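Local coordinates for uracil-DNA glycosylase (PDB 4ZBY), which belongs to the uracil-DNA glycosylase superfamily and carries an iron/sulfur cluster together with a bound uracil, at residues H124-N136 and Y148-P161. Residues are numbered along the deposited sequence; the frame is centred on the assembly and turned at random.
Sequences HSTKYIFSKMGEN and YVWKYKEKEIIVFP
One water joins K132 to W150 across the contact: it donates to the carbonyl O of K132 at 2.7 Å and accepts from NE1 of W150 at 3.2 Å, lying in the plane of the indole. No direct hydrogen bond links helix 124-133 to the hairpin of strands 148-152 and 155-161; the rest is mainly apolar packing. M133 lies over one face of W150, its CG 3.6 Å from the centroid of the five-membered ring, a CH-pi contact, while SD stands obliquely to that ring and 3.7 Å from CG2 of V159. A bend at the last torsion of M133 (chi3 68°) carries CE back to CB of Y148. F130 directs its edge at the face of Y148, CZ over the ring centre, with the planes at 65°; CE2 of F130 also reaches CG of P161 at 3.8 Å. E135 sets its CG over the rim of one F130 face and brings OE2 obliquely to CD2 of Y148, 3.5 Å away. Between W150 and the F130-Y148 pair, CG2 of I129 meets CG2 of V159 at 3.9 Å. T126 closes the row: its methyl packs on the ring of P161, while OG1 hydrogen-bonds T120 and G122. The helix thus lies across the two strands at one end of the mixed sheet, 155-161 and the outermost 148-152, the helix-on-sheet layering of the alpha/beta fold of uracil-DNA glycosylases.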
ATOM      1  N   HIS A 124      -0.096  -2.658   9.284  1.00 19.55           N
ATOM      2  CA  HIS A 124      -0.077  -1.217   9.495  1.00 21.41           C
ATOM      3  C   HIS A 124      -1.000  -0.513   8.516  1.00 19.00           C
ATOM      4  O   HIS A 124      -1.792   0.350   8.906  1.00 21.50           O
ATOM      5  CB  HIS A 124       1.344  -0.673   9.365  1.00 21.62           C
ATOM      6  CG  HIS A 124       2.246  -1.125  10.466  1.00 25.00           C
ATOM      7  ND1 HIS A 124       3.075  -2.221  10.357  1.00 27.92           N
ATOM      8  CD2 HIS A 124       2.405  -0.656  11.725  1.00 25.02           C
ATOM      9  CE1 HIS A 124       3.726  -2.392  11.493  1.00 28.03           C
ATOM     10  NE2 HIS A 124       3.343  -1.451  12.338  1.00 28.57           N
ATOM     11  N   SER A 125      -0.881  -0.869   7.250  1.00 15.93           N
ATOM     12  CA  SER A 125      -1.689  -0.202   6.239  1.00 16.14           C
ATOM     13  C   SER A 125      -3.148  -0.610   6.416  1.00 18.67           C
ATOM     14  O   SER A 125      -4.062   0.213   6.255  1.00 19.06           O
ATOM     15  CB  SER A 125      -1.186  -0.538   4.822  1.00 16.53           C
ATOM     16  OG  SER A 125      -1.326  -1.922   4.592  1.00 20.24           O
ATOM     17  N   THR A 126      -3.378  -1.875   6.756  1.00 16.73           N
ATOM     18  CA  THR A 126      -4.741  -2.346   6.972  1.00 18.41           C
ATOM     19  C   THR A 126      -5.380  -1.629   8.159  1.00 20.78           C
ATOM     20  O   THR A 126      -6.498  -1.130   8.067  1.00 21.43           O
ATOM     21  CB  THR A 126      -4.799  -3.876   7.215  1.00 17.24           C
ATOM     22  OG1 THR A 126      -4.282  -4.552   6.065  1.00 18.38           O
ATOM     23  CG2 THR A 126      -6.245  -4.355   7.456  1.00 19.09           C
ATOM     24  N   LYS A 127      -4.659  -1.551   9.271  1.00 18.83           N
ATOM     25  CA  LYS A 127      -5.181  -0.833  10.418  1.00 20.58           C
ATOM     26  C   LYS A 127      -5.479   0.634  10.097  1.00 22.31           C
ATOM     27  O   LYS A 127      -6.514   1.168  10.533  1.00 23.99           O
ATOM     28  CB  LYS A 127      -4.196  -0.941  11.592  1.00 22.29           C
ATOM     29  CG  LYS A 127      -4.660  -0.285  12.879  1.00 28.91           C
ATOM     30  CD  LYS A 127      -3.639  -0.553  13.984  1.00 32.14           C
ATOM     31  CE  LYS A 127      -4.233  -0.338  15.372  1.00 42.60           C
ATOM     32  NZ  LYS A 127      -4.647   1.076  15.559  1.00 48.37           N
ATOM     33  N   TYR A 128      -4.598   1.279   9.332  1.00 21.98           N
ATOM     34  CA  TYR A 128      -4.797   2.681   8.980  1.00 19.79           C
ATOM     35  C   TYR A 128      -6.067   2.858   8.140  1.00 20.58           C
ATOM     36  O   TYR A 128      -6.933   3.685   8.450  1.00 21.94           O
ATOM     37  CB  TYR A 128      -3.585   3.267   8.197  1.00 17.80           C
ATOM     38  CG  TYR A 128      -3.920   4.686   7.809  1.00 21.69           C
ATOM     39  CD1 TYR A 128      -4.332   5.008   6.524  1.00 20.68           C
ATOM     40  CD2 TYR A 128      -3.936   5.687   8.773  1.00 23.21           C
ATOM     41  CE1 TYR A 128      -4.727   6.308   6.208  1.00 20.42           C
ATOM     42  CE2 TYR A 128      -4.319   6.973   8.465  1.00 26.43           C
ATOM     43  CZ  TYR A 128      -4.715   7.280   7.184  1.00 24.26           C
ATOM     44  OH  TYR A 128      -5.084   8.578   6.906  1.00 27.45           O
ATOM     45  N   ILE A 129      -6.173   2.080   7.071  1.00 18.66           N
ATOM     46  CA  ILE A 129      -7.309   2.230   6.160  1.00 17.84           C
ATOM     47  C   ILE A 129      -8.601   1.835   6.879  1.00 23.07           C
ATOM     48  O   ILE A 129      -9.610   2.511   6.722  1.00 24.67           O
ATOM     49  CB  ILE A 129      -7.135   1.406   4.852  1.00 16.51           C
ATOM     50  CG1 ILE A 129      -5.992   1.988   4.004  1.00 18.79           C
ATOM     51  CG2 ILE A 129      -8.462   1.361   4.061  1.00 18.83           C
ATOM     52  CD1 ILE A 129      -6.204   3.419   3.525  1.00 20.69           C
ATOM     53  N   PHE A 130      -8.562   0.789   7.712  1.00 20.44           N
ATOM     54  CA  PHE A 130      -9.752   0.433   8.498  1.00 23.48           C
ATOM     55  C   PHE A 130     -10.193   1.584   9.385  1.00 27.03           C
ATOM     56  O   PHE A 130     -11.395   1.768   9.616  1.00 26.51           O
ATOM     57  CB  PHE A 130      -9.503  -0.820   9.347  1.00 22.24           C
ATOM     58  CG  PHE A 130      -9.809  -2.102   8.632  1.00 25.51           C
ATOM     59  CD1 PHE A 130     -10.379  -3.166   9.311  1.00 27.91           C
ATOM     60  CD2 PHE A 130      -9.546  -2.237   7.275  1.00 26.14           C
ATOM     61  CE1 PHE A 130     -10.665  -4.356   8.640  1.00 28.12           C
ATOM     62  CE2 PHE A 130      -9.826  -3.412   6.599  1.00 24.33           C
ATOM     63  CZ  PHE A 130     -10.398  -4.470   7.277  1.00 25.77           C
ATOM     64  N   SER A 131      -9.236   2.368   9.886  1.00 26.65           N
ATOM     65  CA  SER A 131      -9.588   3.503  10.734  1.00 26.76           C
ATOM     66  C   SER A 131     -10.292   4.605   9.936  1.00 26.44           C
ATOM     67  O   SER A 131     -11.243   5.216  10.438  1.00 29.69           O
ATOM     68  CB  SER A 131      -8.352   4.062  11.472  1.00 29.57           C
ATOM     69  OG  SER A 131      -7.499   4.823  10.608  1.00 31.14           O
ATOM     70  N   LYS A 132      -9.873   4.818   8.694  1.00 28.33           N
ATOM     71  CA  LYS A 132     -10.545   5.768   7.810  1.00 31.26           C
ATOM     72  C   LYS A 132     -11.942   5.274   7.419  1.00 31.56           C
ATOM     73  O   LYS A 132     -12.864   6.071   7.259  1.00 35.34           O
ATOM     74  CB  LYS A 132      -9.715   6.025   6.547  1.00 32.29           C
ATOM     75  CG  LYS A 132      -8.388   6.717   6.786  1.00 35.70           C
ATOM     76  CD  LYS A 132      -8.574   8.116   7.376  1.00 38.83           C
ATOM     77  CE  LYS A 132      -7.982   8.211   8.772  1.00 43.45           C
ATOM     78  NZ  LYS A 132      -7.557   9.605   9.124  1.00 44.14           N
ATOM     79  N   MET A 133     -12.087   3.960   7.265  1.00 28.22           N
ATOM     80  CA  MET A 133     -13.359   3.337   6.895  1.00 29.24           C
ATOM     81  C   MET A 133     -14.349   3.315   8.022  1.00 32.57           C
ATOM     82  O   MET A 133     -15.559   3.245   7.805  1.00 34.94           O
ATOM     83  CB  MET A 133     -13.152   1.888   6.462  1.00 29.32           C
ATOM     84  CG  MET A 133     -12.354   1.705   5.227  1.00 29.01           C
ATOM     85  SD  MET A 133     -11.945  -0.031   5.050  1.00 30.74           S
ATOM     86  CE  MET A 133     -13.547  -0.711   4.716  1.00 28.63           C
ATOM     87  N   GLY A 134     -13.822   3.300   9.236  1.00 31.52           N
ATOM     88  CA  GLY A 134     -14.640   3.035  10.396  1.00 30.89           C
ATOM     89  C   GLY A 134     -14.957   1.562  10.551  1.00 31.61           C
ATOM     90  O   GLY A 134     -15.940   1.201  11.199  1.00 37.00           O
ATOM     91  N   GLU A 135     -14.111   0.717   9.978  1.00 31.49           N
ATOM     92  CA  GLU A 135     -14.242  -0.730  10.052  1.00 27.95           C
ATOM     93  C   GLU A 135     -13.430  -1.233  11.241  1.00 33.20           C
ATOM     94  O   GLU A 135     -12.317  -0.782  11.460  1.00 28.98           O
ATOM     95  CB  GLU A 135     -13.780  -1.374   8.742  1.00 27.08           C
ATOM     96  CG  GLU A 135     -13.876  -2.898   8.678  1.00 32.95           C
ATOM     97  CD  GLU A 135     -15.307  -3.413   8.619  1.00 40.48           C
ATOM     98  OE1 GLU A 135     -16.210  -2.632   8.244  1.00 43.28           O
ATOM     99  OE2 GLU A 135     -15.526  -4.598   8.957  1.00 40.45           O
ATOM    100  N   ASN A 136     -14.018  -2.117  12.047  1.00 34.43           N
ATOM    101  CA  ASN A 136     -13.314  -2.631  13.218  1.00 34.04           C
ATOM    102  C   ASN A 136     -12.055  -3.436  12.859  1.00 34.11           C
ATOM    103  O   ASN A 136     -12.091  -4.352  12.024  1.00 32.57           O
ATOM    104  CB  ASN A 136     -14.258  -3.491  14.055  1.00 33.23           C
ATOM    105  CG  ASN A 136     -13.600  -3.979  15.314  1.00 37.35           C
ATOM    106  OD1 ASN A 136     -13.238  -3.181  16.172  1.00 36.84           O
ATOM    107  ND2 ASN A 136     -13.409  -5.288  15.418  1.00 37.20           N
ATOM    108  N   TYR A 148     -13.862  -5.669   1.924  1.00 22.89           N
ATOM    109  CA  TYR A 148     -14.607  -4.765   2.795  1.00 23.28           C
ATOM    110  C   TYR A 148     -15.026  -3.566   1.953  1.00 25.79           C
ATOM    111  O   TYR A 148     -14.202  -2.963   1.272  1.00 27.91           O
ATOM    112  CB  TYR A 148     -13.749  -4.338   3.988  1.00 22.20           C
ATOM    113  CG  TYR A 148     -13.315  -5.491   4.862  1.00 25.39           C
ATOM    114  CD1 TYR A 148     -12.191  -6.252   4.548  1.00 24.28           C
ATOM    115  CD2 TYR A 148     -14.017  -5.813   6.018  1.00 27.63           C
ATOM    116  CE1 TYR A 148     -11.793  -7.306   5.338  1.00 27.63           C
ATOM    117  CE2 TYR A 148     -13.621  -6.872   6.828  1.00 29.45           C
ATOM    118  CZ  TYR A 148     -12.513  -7.619   6.478  1.00 27.67           C
ATOM    119  OH  TYR A 148     -12.131  -8.667   7.294  1.00 29.09           O
ATOM    120  N   VAL A 149     -16.306  -3.227   1.959  1.00 27.43           N
ATOM    121  CA  VAL A 149     -16.731  -2.118   1.115  1.00 26.76           C
ATOM    122  C   VAL A 149     -16.569  -0.783   1.845  1.00 25.93           C
ATOM    123  O   VAL A 149     -17.087  -0.590   2.957  1.00 28.72           O
ATOM    124  CB  VAL A 149     -18.181  -2.286   0.661  1.00 33.98           C
ATOM    125  CG1 VAL A 149     -18.646  -1.045  -0.090  1.00 33.23           C
ATOM    126  CG2 VAL A 149     -18.302  -3.523  -0.211  1.00 37.56           C
ATOM    127  N   TRP A 150     -15.837   0.129   1.220  1.00 23.84           N
ATOM    128  CA  TRP A 150     -15.642   1.461   1.754  1.00 24.12           C
ATOM    129  C   TRP A 150     -16.451   2.442   0.916  1.00 26.78           C
ATOM    130  O   TRP A 150     -16.089   2.744  -0.216  1.00 25.22           O
ATOM    131  CB  TRP A 150     -14.163   1.809   1.745  1.00 24.53           C
ATOM    132  CG  TRP A 150     -13.766   3.126   2.363  1.00 25.08           C
ATOM    133  CD1 TRP A 150     -14.540   3.975   3.109  1.00 28.96           C
ATOM    134  CD2 TRP A 150     -12.479   3.744   2.257  1.00 25.17           C
ATOM    135  NE1 TRP A 150     -13.803   5.085   3.475  1.00 27.92           N
ATOM    136  CE2 TRP A 150     -12.536   4.962   2.968  1.00 26.70           C
ATOM    137  CE3 TRP A 150     -11.282   3.376   1.646  1.00 22.58           C
ATOM    138  CZ2 TRP A 150     -11.431   5.809   3.082  1.00 24.82           C
ATOM    139  CZ3 TRP A 150     -10.189   4.226   1.743  1.00 25.02           C
ATOM    140  CH2 TRP A 150     -10.275   5.434   2.448  1.00 24.60           C
ATOM    141  N   LYS A 151     -17.563   2.921   1.454  1.00 26.73           N
ATOM    142  CA  LYS A 151     -18.284   3.983   0.766  1.00 27.85           C
ATOM    143  C   LYS A 151     -17.478   5.263   0.914  1.00 31.06           C
ATOM    144  O   LYS A 151     -17.256   5.751   2.025  1.00 34.30           O
ATOM    145  CB  LYS A 151     -19.705   4.135   1.308  1.00 30.58           C
ATOM    146  CG  LYS A 151     -20.650   3.138   0.714  1.00 38.78           C
ATOM    147  CD  LYS A 151     -21.226   3.668  -0.590  1.00 43.15           C
ATOM    148  CE  LYS A 151     -22.411   2.823  -1.042  1.00 46.75           C
ATOM    149  NZ  LYS A 151     -23.220   3.485  -2.109  1.00 50.97           N
ATOM    150  N   TYR A 152     -16.993   5.792  -0.201  0.71 30.67           N
ATOM    151  CA  TYR A 152     -16.116   6.951  -0.142  0.71 31.80           C
ATOM    152  C   TYR A 152     -16.425   7.925  -1.261  0.71 33.19           C
ATOM    153  O   TYR A 152     -16.312   7.578  -2.433  0.71 32.12           O
ATOM    154  CB  TYR A 152     -14.643   6.538  -0.214  0.71 30.34           C
ATOM    155  CG  TYR A 152     -13.722   7.634   0.262  0.71 30.21           C
ATOM    156  CD1 TYR A 152     -14.015   8.343   1.422  0.71 31.69           C
ATOM    157  CD2 TYR A 152     -12.574   7.974  -0.441  0.71 27.60           C
ATOM    158  CE1 TYR A 152     -13.192   9.346   1.869  0.71 31.57           C
ATOM    159  CE2 TYR A 152     -11.749   8.990  -0.004  0.71 28.00           C
ATOM    160  CZ  TYR A 152     -12.069   9.673   1.161  0.71 30.27           C
ATOM    161  OH  TYR A 152     -11.262  10.678   1.625  0.71 30.83           O
ATOM    162  N   LYS A 153     -16.783   9.147  -0.878  1.00 34.87           N
ATOM    163  CA  LYS A 153     -17.226  10.191  -1.813  1.00 39.51           C
ATOM    164  C   LYS A 153     -18.343   9.623  -2.667  1.00 40.77           C
ATOM    165  O   LYS A 153     -19.289   9.028  -2.139  1.00 37.93           O
ATOM    166  CB  LYS A 153     -16.056  10.705  -2.678  1.00 42.56           C
ATOM    167  CG  LYS A 153     -14.906  11.270  -1.856  1.00 46.50           C
ATOM    168  CD  LYS A 153     -13.802  11.881  -2.716  1.00 49.57           C
ATOM    169  CE  LYS A 153     -12.680  12.438  -1.847  1.00 50.85           C
ATOM    170  NZ  LYS A 153     -13.194  13.409  -0.839  1.00 52.37           N
ATOM    171  N   GLU A 154     -18.210   9.737  -3.987  1.00 44.87           N
ATOM    172  CA  GLU A 154     -19.293   9.340  -4.889  1.00 49.09           C
ATOM    173  C   GLU A 154     -19.270   7.845  -5.202  1.00 46.79           C
ATOM    174  O   GLU A 154     -20.194   7.319  -5.814  1.00 49.16           O
ATOM    175  CB  GLU A 154     -19.227  10.150  -6.192  1.00 53.39           C
ATOM    176  CG  GLU A 154     -18.137   9.708  -7.173  1.00 55.27           C
ATOM    177  CD  GLU A 154     -16.759  10.294  -6.873  1.00 56.56           C
ATOM    178  OE1 GLU A 154     -16.635  11.149  -5.969  1.00 57.56           O
ATOM    179  OE2 GLU A 154     -15.791   9.899  -7.557  1.00 56.68           O
ATOM    180  N   LYS A 155     -18.217   7.162  -4.766  1.00 43.37           N
ATOM    181  CA  LYS A 155     -17.991   5.777  -5.149  1.00 43.75           C
ATOM    182  C   LYS A 155     -17.976   4.811  -3.975  1.00 40.60           C
ATOM    183  O   LYS A 155     -18.209   5.187  -2.828  1.00 40.94           O
ATOM    184  CB  LYS A 155     -16.657   5.652  -5.899  1.00 46.17           C
ATOM    185  CG  LYS A 155     -16.616   6.340  -7.253  1.00 49.72           C
ATOM    186  CD  LYS A 155     -15.178   6.479  -7.775  1.00 51.28           C
ATOM    187  CE  LYS A 155     -15.154   7.103  -9.167  1.00 55.00           C
ATOM    188  NZ  LYS A 155     -13.852   7.754  -9.510  1.00 55.23           N
ATOM    189  N   GLU A 156     -17.721   3.551  -4.298  1.00 36.64           N
ATOM    190  CA  GLU A 156     -17.364   2.532  -3.332  1.00 34.66           C
ATOM    191  C   GLU A 156     -15.941   2.128  -3.643  1.00 31.86           C
ATOM    192  O   GLU A 156     -15.556   2.073  -4.817  1.00 36.75           O
ATOM    193  CB  GLU A 156     -18.262   1.304  -3.423  1.00 38.88           C
ATOM    194  CG  GLU A 156     -19.704   1.501  -3.004  1.00 48.68           C
ATOM    195  CD  GLU A 156     -20.487   0.198  -3.041  1.00 54.97           C
ATOM    196  OE1 GLU A 156     -20.037  -0.742  -3.734  1.00 57.32           O
ATOM    197  OE2 GLU A 156     -21.540   0.109  -2.375  1.00 58.55           O
ATOM    198  N   ILE A 157     -15.163   1.842  -2.609  1.00 25.62           N
ATOM    199  CA  ILE A 157     -13.834   1.279  -2.793  1.00 21.46           C
ATOM    200  C   ILE A 157     -13.823  -0.067  -2.105  1.00 23.79           C
ATOM    201  O   ILE A 157     -14.319  -0.196  -0.981  1.00 26.09           O
ATOM    202  CB  ILE A 157     -12.731   2.182  -2.205  1.00 19.43           C
ATOM    203  CG1 ILE A 157     -12.653   3.486  -3.012  1.00 23.77           C
ATOM    204  CG2 ILE A 157     -11.370   1.463  -2.241  1.00 21.03           C
ATOM    205  CD1 ILE A 157     -11.792   4.548  -2.379  1.00 25.52           C
ATOM    206  N   ILE A 158     -13.306  -1.077  -2.788  1.00 20.73           N
ATOM    207  CA  ILE A 158     -13.190  -2.402  -2.185  1.00 17.67           C
ATOM    208  C   ILE A 158     -11.842  -2.505  -1.507  1.00 18.57           C
ATOM    209  O   ILE A 158     -10.807  -2.382  -2.166  1.00 18.86           O
ATOM    210  CB  ILE A 158     -13.296  -3.498  -3.230  1.00 25.02           C
ATOM    211  CG1 ILE A 158     -14.665  -3.449  -3.915  1.00 27.96           C
ATOM    212  CG2 ILE A 158     -13.065  -4.825  -2.599  1.00 26.69           C
ATOM    213  CD1 ILE A 158     -14.725  -4.291  -5.184  1.00 33.18           C
ATOM    214  N   VAL A 159     -11.843  -2.716  -0.199  1.00 19.84           N
ATOM    215  CA  VAL A 159     -10.590  -2.835   0.532  1.00 20.01           C
ATOM    216  C   VAL A 159     -10.312  -4.304   0.801  1.00 20.45           C
ATOM    217  O   VAL A 159     -11.163  -5.029   1.319  1.00 19.67           O
ATOM    218  CB  VAL A 159     -10.611  -2.048   1.868  1.00 21.73           C
ATOM    219  CG1 VAL A 159      -9.328  -2.327   2.687  1.00 19.13           C
ATOM    220  CG2 VAL A 159     -10.761  -0.557   1.604  1.00 21.83           C
ATOM    221  N   PHE A 160      -9.122  -4.747   0.434  1.00 17.62           N
ATOM    222  CA  PHE A 160      -8.774  -6.148   0.583  1.00 20.08           C
ATOM    223  C   PHE A 160      -7.456  -6.310   1.318  1.00 18.07           C
ATOM    224  O   PHE A 160      -6.393  -6.103   0.739  1.00 16.51           O
ATOM    225  CB  PHE A 160      -8.695  -6.823  -0.797  1.00 18.92           C
ATOM    226  CG  PHE A 160      -8.802  -8.300  -0.742  1.00 18.39           C
ATOM    227  CD1 PHE A 160      -9.951  -8.932  -1.185  1.00 20.81           C
ATOM    228  CD2 PHE A 160      -7.771  -9.078  -0.211  1.00 20.69           C
ATOM    229  CE1 PHE A 160     -10.073 -10.321  -1.097  1.00 23.07           C
ATOM    230  CE2 PHE A 160      -7.887 -10.472  -0.126  1.00 20.98           C
ATOM    231  CZ  PHE A 160      -9.025 -11.083  -0.587  1.00 21.20           C
ATOM    232  N   PRO A 161      -7.518  -6.683   2.606  1.00 17.86           N
ATOM    233  CA  PRO A 161      -6.272  -6.820   3.347  1.00 16.72           C
ATOM    234  C   PRO A 161      -5.584  -8.149   3.066  1.00 17.35           C
ATOM    235  O   PRO A 161      -6.265  -9.151   2.952  1.00 17.71           O
ATOM    236  CB  PRO A 161      -6.723  -6.764   4.821  1.00 17.50           C
ATOM    237  CG  PRO A 161      -8.141  -6.260   4.784  1.00 20.68           C
ATOM    238  CD  PRO A 161      -8.702  -6.745   3.481  1.00 17.94           C
TER
HETATM  239  O   HOH W   1     -13.714   7.699   5.284  1.00 48.28           O